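Long-range contact in glycosyl hydrolase family 62 protein (Coprinopsis cinerea, PDB 5B6T), which hydrolyses alpha-L-arabinofuranosidic linkages, probably releasing arabinose side groups from arabinoxylan in plant hemicellulose: residues D19-V31 against V40-L52. Residues are numbered along the deposited sequence; the frame is centred on the assembly and turned at random.
Sequences DSRRIQGIKDPSV and VFASTAKTEGYNL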
ATOM      1  N   ASP A  19      18.449  16.635  -2.944  1.00 10.92           N
ATOM      2  CA  ASP A  19      19.051  16.628  -4.272  1.00 10.21           C
ATOM      3  C   ASP A  19      18.208  17.490  -5.181  1.00  9.65           C
ATOM      4  O   ASP A  19      17.193  18.097  -4.749  1.00 10.42           O
ATOM      5  CB  ASP A  19      19.231  15.190  -4.769  1.00  9.85           C
ATOM      6  CG  ASP A  19      17.908  14.424  -4.946  1.00  9.92           C
ATOM      7  OD1 ASP A  19      16.867  15.060  -5.171  1.00  9.57           O
ATOM      8  OD2 ASP A  19      17.980  13.168  -4.905  1.00 10.20           O
ATOM      9  N   SER A  20      18.626  17.615  -6.450  1.00  9.94           N
ATOM     10  CA  SER A  20      17.950  18.563  -7.335  1.00 10.13           C
ATOM     11  C   SER A  20      16.496  18.226  -7.625  1.00  9.87           C
ATOM     12  O   SER A  20      15.756  19.080  -8.077  1.00 10.66           O
ATOM     13  CB  SER A  20      18.703  18.756  -8.643  1.00 10.41           C
ATOM     14  OG  SER A  20      18.871  17.548  -9.337  1.00 11.91           O
ATOM     15  N   ARG A  21      16.087  16.982  -7.352  1.00  9.33           N
ATOM     16  CA  ARG A  21      14.692  16.594  -7.578  1.00  9.56           C
ATOM     17  C   ARG A  21      13.748  17.296  -6.610  1.00  9.49           C
ATOM     18  O   ARG A  21      12.579  17.459  -6.915  1.00  9.54           O
ATOM     19  CB  ARG A  21      14.513  15.061  -7.515  1.00  9.63           C
ATOM     20  CG  ARG A  21      15.251  14.340  -8.636  1.00 10.34           C
ATOM     21  CD  ARG A  21      15.126  12.832  -8.531  1.00 10.53           C
ATOM     22  NE  ARG A  21      15.803  12.203  -9.653  1.00 10.57           N
ATOM     23  CZ  ARG A  21      15.244  11.328 -10.491  1.00 10.60           C
ATOM     24  NH1 ARG A  21      13.990  10.934 -10.330  1.00 10.39           N
ATOM     25  NH2 ARG A  21      15.967  10.820 -11.479  1.00 10.67           N
ATOM     26  N   ARG A  22      14.262  17.763  -5.469  1.00 10.27           N
ATOM     27  CA  ARG A  22      13.445  18.523  -4.498  1.00 11.29           C
ATOM     28  C   ARG A  22      12.120  17.816  -4.234  1.00 10.49           C
ATOM     29  O   ARG A  22      11.063  18.426  -4.250  1.00 11.80           O
ATOM     30  CB  ARG A  22      13.137  19.952  -4.965  1.00 12.32           C
ATOM     31  CG  ARG A  22      14.326  20.790  -5.372  1.00 14.31           C
ATOM     32  CD  ARG A  22      15.263  21.000  -4.249  1.00 15.88           C
ATOM     33  NE  ARG A  22      16.420  21.815  -4.647  1.00 17.96           N
ATOM     34  CZ  ARG A  22      17.642  21.661  -4.151  1.00 19.46           C
ATOM     35  NH1 ARG A  22      17.896  20.693  -3.265  1.00 19.14           N
ATOM     36  NH2 ARG A  22      18.620  22.457  -4.567  1.00 19.54           N
ATOM     37  N   ILE A  23      12.196  16.501  -4.041  1.00 10.72           N
ATOM     38  CA  ILE A  23      11.030  15.699  -3.691  1.00 10.71           C
ATOM     39  C   ILE A  23      10.501  16.203  -2.328  1.00 10.22           C
ATOM     40  O   ILE A  23      11.261  16.465  -1.404  1.00  9.31           O
ATOM     41  CB  ILE A  23      11.395  14.185  -3.651  1.00 11.19           C
ATOM     42  CG1 ILE A  23      11.863  13.673  -5.028  1.00 12.14           C
ATOM     43  CG2 ILE A  23      10.221  13.355  -3.128  1.00 10.74           C
ATOM     44  CD1 ILE A  23      11.000  14.050  -6.204  1.00 12.74           C
ATOM     45  N   GLN A  24       9.193  16.371  -2.221  1.00  9.78           N
ATOM     46  CA  GLN A  24       8.575  16.902  -1.015  1.00 10.71           C
ATOM     47  C   GLN A  24       8.071  15.804  -0.060  1.00  9.93           C
ATOM     48  O   GLN A  24       8.204  15.945   1.152  1.00 10.15           O
ATOM     49  CB  GLN A  24       7.464  17.886  -1.395  1.00 11.73           C
ATOM     50  CG  GLN A  24       8.087  19.137  -2.066  1.00 13.05           C
ATOM     51  CD  GLN A  24       7.125  20.138  -2.730  1.00 15.88           C
ATOM     52  OE1 GLN A  24       7.268  21.360  -2.529  1.00 19.81           O
ATOM     53  NE2 GLN A  24       6.205  19.665  -3.543  1.00 16.46           N
ATOM     54  N   GLY A  25       7.540  14.707  -0.601  1.00  9.12           N
ATOM     55  CA  GLY A  25       7.043  13.610   0.212  1.00  8.92           C
ATOM     56  C   GLY A  25       7.557  12.265  -0.304  1.00  8.23           C
ATOM     57  O   GLY A  25       7.729  12.072  -1.512  1.00  8.50           O
ATOM     58  N   ILE A  26       7.789  11.330   0.616  1.00  8.07           N
ATOM     59  CA  ILE A  26       8.039   9.911   0.281  1.00  8.03           C
ATOM     60  C   ILE A  26       6.832   9.173   0.815  1.00  7.69           C
ATOM     61  O   ILE A  26       6.468   9.346   1.967  1.00  7.89           O
ATOM     62  CB  ILE A  26       9.326   9.372   0.921  1.00  8.37           C
ATOM     63  CG1 ILE A  26      10.522  10.159   0.413  1.00  8.49           C
ATOM     64  CG2 ILE A  26       9.495   7.881   0.700  1.00  7.96           C
ATOM     65  CD1 ILE A  26      10.778  10.065  -1.058  1.00  8.87           C
ATOM     66  N   LYS A  27       6.179   8.391  -0.055  1.00  7.58           N
ATOM     67  CA  LYS A  27       4.797   8.009   0.162  1.00  7.15           C
ATOM     68  C   LYS A  27       4.504   6.551  -0.224  1.00  6.91           C
ATOM     69  O   LYS A  27       5.249   5.914  -0.953  1.00  7.02           O
ATOM     70  CB  LYS A  27       3.892   8.908  -0.685  1.00  7.15           C
ATOM     71  CG  LYS A  27       3.939  10.375  -0.299  1.00  7.30           C
ATOM     72  CD  LYS A  27       2.851  11.156  -1.021  1.00  7.74           C
ATOM     73  CE  LYS A  27       1.481  10.855  -0.456  1.00  7.94           C
ATOM     74  NZ  LYS A  27       0.422  11.424  -1.325  1.00  8.37           N
ATOM     75  N   ASP A  28       3.374   6.059   0.269  1.00  6.67           N
ATOM     76  CA  ASP A  28       2.719   4.882  -0.272  1.00  6.47           C
ATOM     77  C   ASP A  28       3.621   3.627  -0.325  1.00  6.33           C
ATOM     78  O   ASP A  28       3.681   2.956  -1.362  1.00  6.36           O
ATOM     79  CB  ASP A  28       2.200   5.169  -1.697  1.00  6.60           C
ATOM     80  CG  ASP A  28       1.526   6.518  -1.848  1.00  7.01           C
ATOM     81  OD1 ASP A  28       0.803   6.919  -0.932  1.00  7.44           O
ATOM     82  OD2 ASP A  28       1.736   7.138  -2.939  1.00  7.00           O
ATOM     83  N   PRO A  29       4.308   3.284   0.784  1.00  6.43           N
ATOM     84  CA  PRO A  29       5.347   2.278   0.689  1.00  6.72           C
ATOM     85  C   PRO A  29       4.852   0.862   0.483  1.00  6.67           C
ATOM     86  O   PRO A  29       3.813   0.473   1.032  1.00  6.66           O
ATOM     87  CB  PRO A  29       6.058   2.368   2.063  1.00  6.77           C
ATOM     88  CG  PRO A  29       5.003   2.913   2.975  1.00  6.91           C
ATOM     89  CD  PRO A  29       4.239   3.879   2.138  1.00  6.73           C
ATOM     90  N   SER A  30       5.648   0.080  -0.251  1.00  6.68           N
ATOM     91  CA  SER A  30       5.524  -1.353  -0.307  1.00  6.29           C
ATOM     92  C   SER A  30       6.833  -1.973   0.208  1.00  6.59           C
ATOM     93  O   SER A  30       7.904  -1.437  -0.035  1.00  6.91           O
ATOM     94  CB  SER A  30       5.278  -1.804  -1.748  1.00  6.41           C
ATOM     95  OG  SER A  30       4.928  -3.179  -1.792  1.00  6.16           O
ATOM     96  N   VAL A  31       6.738  -3.101   0.897  1.00  6.48           N
ATOM     97  CA  VAL A  31       7.904  -3.640   1.577  1.00  6.80           C
ATOM     98  C   VAL A  31       7.957  -5.152   1.659  1.00  6.88           C
ATOM     99  O   VAL A  31       6.983  -5.808   2.009  1.00  6.79           O
ATOM    100  CB  VAL A  31       8.060  -3.029   2.987  1.00  6.98           C
ATOM    101  CG1 VAL A  31       6.806  -3.227   3.834  1.00  7.05           C
ATOM    102  CG2 VAL A  31       9.306  -3.534   3.683  1.00  7.07           C
ATOM    103  N   VAL A  40      12.230  -1.578  -0.035  1.00  6.95           N
ATOM    104  CA  VAL A  40      11.102  -0.683   0.049  1.00  7.05           C
ATOM    105  C   VAL A  40      10.934   0.014  -1.310  1.00  6.71           C
ATOM    106  O   VAL A  40      11.910   0.533  -1.882  1.00  7.16           O
ATOM    107  CB  VAL A  40      11.293   0.367   1.161  1.00  7.38           C
ATOM    108  CG1 VAL A  40      10.227   1.470   1.118  1.00  7.99           C
ATOM    109  CG2 VAL A  40      11.356  -0.306   2.543  1.00  7.51           C
ATOM    110  N   PHE A  41       9.709   0.024  -1.811  1.00  6.68           N
ATOM    111  CA  PHE A  41       9.343   0.838  -2.974  1.00  6.70           C
ATOM    112  C   PHE A  41       8.384   1.896  -2.519  1.00  6.75           C
ATOM    113  O   PHE A  41       7.510   1.616  -1.711  1.00  6.95           O
ATOM    114  CB  PHE A  41       8.679  -0.047  -4.043  1.00  6.78           C
ATOM    115  CG  PHE A  41       9.584  -1.107  -4.580  1.00  6.83           C
ATOM    116  CD1 PHE A  41       9.859  -2.256  -3.859  1.00  6.95           C
ATOM    117  CD2 PHE A  41      10.206  -0.923  -5.808  1.00  6.98           C
ATOM    118  CE1 PHE A  41      10.757  -3.201  -4.344  1.00  7.26           C
ATOM    119  CE2 PHE A  41      11.053  -1.885  -6.309  1.00  7.43           C
ATOM    120  CZ  PHE A  41      11.311  -3.028  -5.589  1.00  7.63           C
ATOM    121  N   ALA A  42       8.553   3.133  -3.007  1.00  6.53           N
ATOM    122  CA  ALA A  42       7.713   4.226  -2.550  1.00  6.83           C
ATOM    123  C   ALA A  42       7.465   5.188  -3.687  1.00  6.81           C
ATOM    124  O   ALA A  42       8.249   5.220  -4.650  1.00  7.04           O
ATOM    125  CB  ALA A  42       8.399   4.940  -1.381  1.00  6.74           C
ATOM    126  N   SER A  43       6.382   5.962  -3.561  1.00  6.68           N
ATOM    127  CA  SER A  43       6.168   7.117  -4.441  1.00  7.31           C
ATOM    128  C   SER A  43       7.063   8.274  -4.033  1.00  7.34           C
ATOM    129  O   SER A  43       7.198   8.577  -2.862  1.00  7.86           O
ATOM    130  CB  SER A  43       4.725   7.625  -4.369  1.00  7.40           C
ATOM    131  OG  SER A  43       3.823   6.572  -4.594  1.00  7.62           O
ATOM    132  N   THR A  44       7.659   8.943  -5.020  1.00  7.61           N
ATOM    133  CA  THR A  44       8.179  10.300  -4.814  1.00  7.97           C
ATOM    134  C   THR A  44       7.077  11.292  -5.174  1.00  8.06           C
ATOM    135  O   THR A  44       6.418  11.124  -6.214  1.00  7.83           O
ATOM    136  CB  THR A  44       9.439  10.563  -5.658  1.00  8.23           C
ATOM    137  OG1 THR A  44       9.151  10.478  -7.073  1.00  8.81           O
ATOM    138  CG2 THR A  44      10.513   9.552  -5.341  1.00  8.37           C
ATOM    139  N   ALA A  45       6.870  12.305  -4.334  1.00  7.91           N
ATOM    140  CA  ALA A  45       5.799  13.251  -4.522  1.00  8.17           C
ATOM    141  C   ALA A  45       6.263  14.679  -4.399  1.00  8.73           C
ATOM    142  O   ALA A  45       6.964  15.060  -3.424  1.00  9.13           O
ATOM    143  CB  ALA A  45       4.678  13.009  -3.532  1.00  8.37           C
ATOM    144  N   LYS A  46       5.830  15.482  -5.370  1.00  9.78           N
ATOM    145  CA  LYS A  46       6.008  16.927  -5.338  1.00 10.70           C
ATOM    146  C   LYS A  46       4.931  17.573  -6.212  1.00 12.15           C
ATOM    147  O   LYS A  46       4.230  16.878  -6.929  1.00 11.89           O
ATOM    148  CB  LYS A  46       7.417  17.323  -5.813  1.00 10.54           C
ATOM    149  CG  LYS A  46       7.861  16.669  -7.114  1.00 10.93           C
ATOM    150  CD  LYS A  46       9.249  17.134  -7.509  1.00 11.52           C
ATOM    151  CE  LYS A  46       9.736  16.371  -8.721  1.00 12.62           C
ATOM    152  NZ  LYS A  46      11.023  16.898  -9.253  1.00 13.26           N
ATOM    153  N   THR A  47       4.831  18.908  -6.180  1.00 14.86           N
ATOM    154  CA  THR A  47       3.842  19.603  -6.998  1.00 17.50           C
ATOM    155  C   THR A  47       3.961  19.197  -8.458  1.00 18.33           C
ATOM    156  O   THR A  47       2.963  19.078  -9.142  1.00 18.67           O
ATOM    157  CB  THR A  47       4.066  21.138  -6.895  1.00 19.69           C
ATOM    158  OG1 THR A  47       3.878  21.519  -5.539  1.00 23.48           O
ATOM    159  CG2 THR A  47       3.086  21.924  -7.792  1.00 21.33           C
ATOM    160  N   GLU A  48       5.182  18.981  -8.923  1.00 19.12           N
ATOM    161  CA  GLU A  48       5.446  18.706 -10.334  1.00 21.19           C
ATOM    162  C   GLU A  48       5.071  17.290 -10.760  1.00 19.33           C
ATOM    163  O   GLU A  48       4.870  17.028 -11.945  1.00 20.37           O
ATOM    164  CB  GLU A  48       6.923  18.953 -10.640  1.00 24.81           C
ATOM    165  CG  GLU A  48       7.265  20.427 -10.814  1.00 29.49           C
ATOM    166  CD  GLU A  48       8.665  20.782 -10.352  1.00 33.95           C
ATOM    167  OE1 GLU A  48       9.574  19.903 -10.346  1.00 37.19           O
ATOM    168  OE2 GLU A  48       8.850  21.966  -9.975  1.00 39.69           O
ATOM    169  N   GLY A  49       4.982  16.354  -9.822  1.00 15.51           N
ATOM    170  CA  GLY A  49       4.599  15.010 -10.235  1.00 14.19           C
ATOM    171  C   GLY A  49       5.033  13.912  -9.286  1.00 12.30           C
ATOM    172  O   GLY A  49       5.556  14.169  -8.198  1.00 11.34           O
ATOM    173  N   TYR A  50       4.761  12.699  -9.755  1.00 10.94           N
ATOM    174  CA  TYR A  50       5.012  11.468  -9.029  1.00 10.31           C
ATOM    175  C   TYR A  50       5.828  10.523  -9.856  1.00 10.00           C
ATOM    176  O   TYR A  50       5.600  10.369 -11.052  1.00 10.23           O
ATOM    177  CB  TYR A  50       3.700  10.771  -8.718  1.00 10.96           C
ATOM    178  CG  TYR A  50       2.929  11.406  -7.591  1.00 11.25           C
ATOM    179  CD1 TYR A  50       2.224  12.582  -7.770  1.00 12.53           C
ATOM    180  CD2 TYR A  50       2.887  10.800  -6.352  1.00 11.87           C
ATOM    181  CE1 TYR A  50       1.532  13.171  -6.719  1.00 12.81           C
ATOM    182  CE2 TYR A  50       2.197  11.350  -5.311  1.00 12.37           C
ATOM    183  CZ  TYR A  50       1.516  12.542  -5.478  1.00 12.80           C
ATOM    184  OH  TYR A  50       0.827  13.062  -4.390  1.00 14.65           O
ATOM    185  N   ASN A  51       6.758   9.830  -9.199  1.00  9.22           N
ATOM    186  CA  ASN A  51       7.428   8.667  -9.800  1.00  9.18           C
ATOM    187  C   ASN A  51       7.734   7.700  -8.625  1.00  8.55           C
ATOM    188  O   ASN A  51       7.127   7.802  -7.562  1.00  8.04           O
ATOM    189  CB  ASN A  51       8.638   9.108 -10.665  1.00 10.02           C
ATOM    190  CG  ASN A  51       9.007   8.106 -11.780  1.00 11.04           C
ATOM    191  OD1 ASN A  51       8.673   8.287 -12.969  1.00 12.26           O
ATOM    192  ND2 ASN A  51       9.785   7.121 -11.438  1.00 10.45           N
ATOM    193  N   LEU A  52       8.640   6.769  -8.822  1.00  8.24           N
ATOM    194  CA  LEU A  52       8.866   5.689  -7.869  1.00  7.79           C
ATOM    195  C   LEU A  52      10.341   5.585  -7.538  1.00  8.08           C
ATOM    196  O   LEU A  52      11.204   5.812  -8.383  1.00  8.04           O
ATOM    197  CB  LEU A  52       8.400   4.349  -8.462  1.00  7.78           C
ATOM    198  CG  LEU A  52       6.906   4.213  -8.795  1.00  7.66           C
ATOM    199  CD1 LEU A  52       6.597   2.898  -9.514  1.00  7.82           C
ATOM    200  CD2 LEU A  52       6.033   4.301  -7.552  1.00  7.79           C
TER
HETATM  201  O   HOH W   1      11.461  10.684  -8.672  1.00  9.00           O
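Beyond CB the chain of K46 runs fully extended, and with its CG set between the backbone N and the carbonyl carbon (chi1 49°) it carries NZ to R21 O, 2.9 Å away and in the carbonyl plane, on a lone pair. On the way its CE passes 3.6 Å from I23 CD1, the two side chains crossing at about a right angle. E48, within the type I turn K46 to G49, gives NZ a second partner in a salt bridge. With an alanine here, R21 O and the E48 carboxylate would probably lose this partner and the end of I23 its cover. Farther along, S43 OG lies anti to its carbonyl carbon (chi1 -53°), from where it donates to D28 OD2 at 2.7 Å, on the lone pair directed away from the other carboxylate oxygen; the same hydroxyl also bonds A83 N. Strands 25-27 and 29-31 both pair antiparallel with 40-46, as the first hairpin of a four-stranded blade, consistent with the five-bladed beta-propeller of family 62. Two bulges interrupt the pairing. At one, Q24 N and G25 N share A45 O as acceptor, each at 2.9 Å; at the other, the register slips by one between K27 and S30, where the chain turns a corner at D28. Past that corner, S30 N reaches F41 O by a nearly straight bond (169°). On the face of K27, S43 and A45, K27 CD touches A45 CB at 3.6 Å, while NZ makes a weak bond to Y50 OH and a stronger one to Y299 OH; the stronger partner of Y50 OH is N300. A bound glycerol, probably from the crystallisation liquor, is hydrogen-bonded by both K27 NZ and D28 OD2, and the calcium ion lies about 5 Å from the D28 side chain.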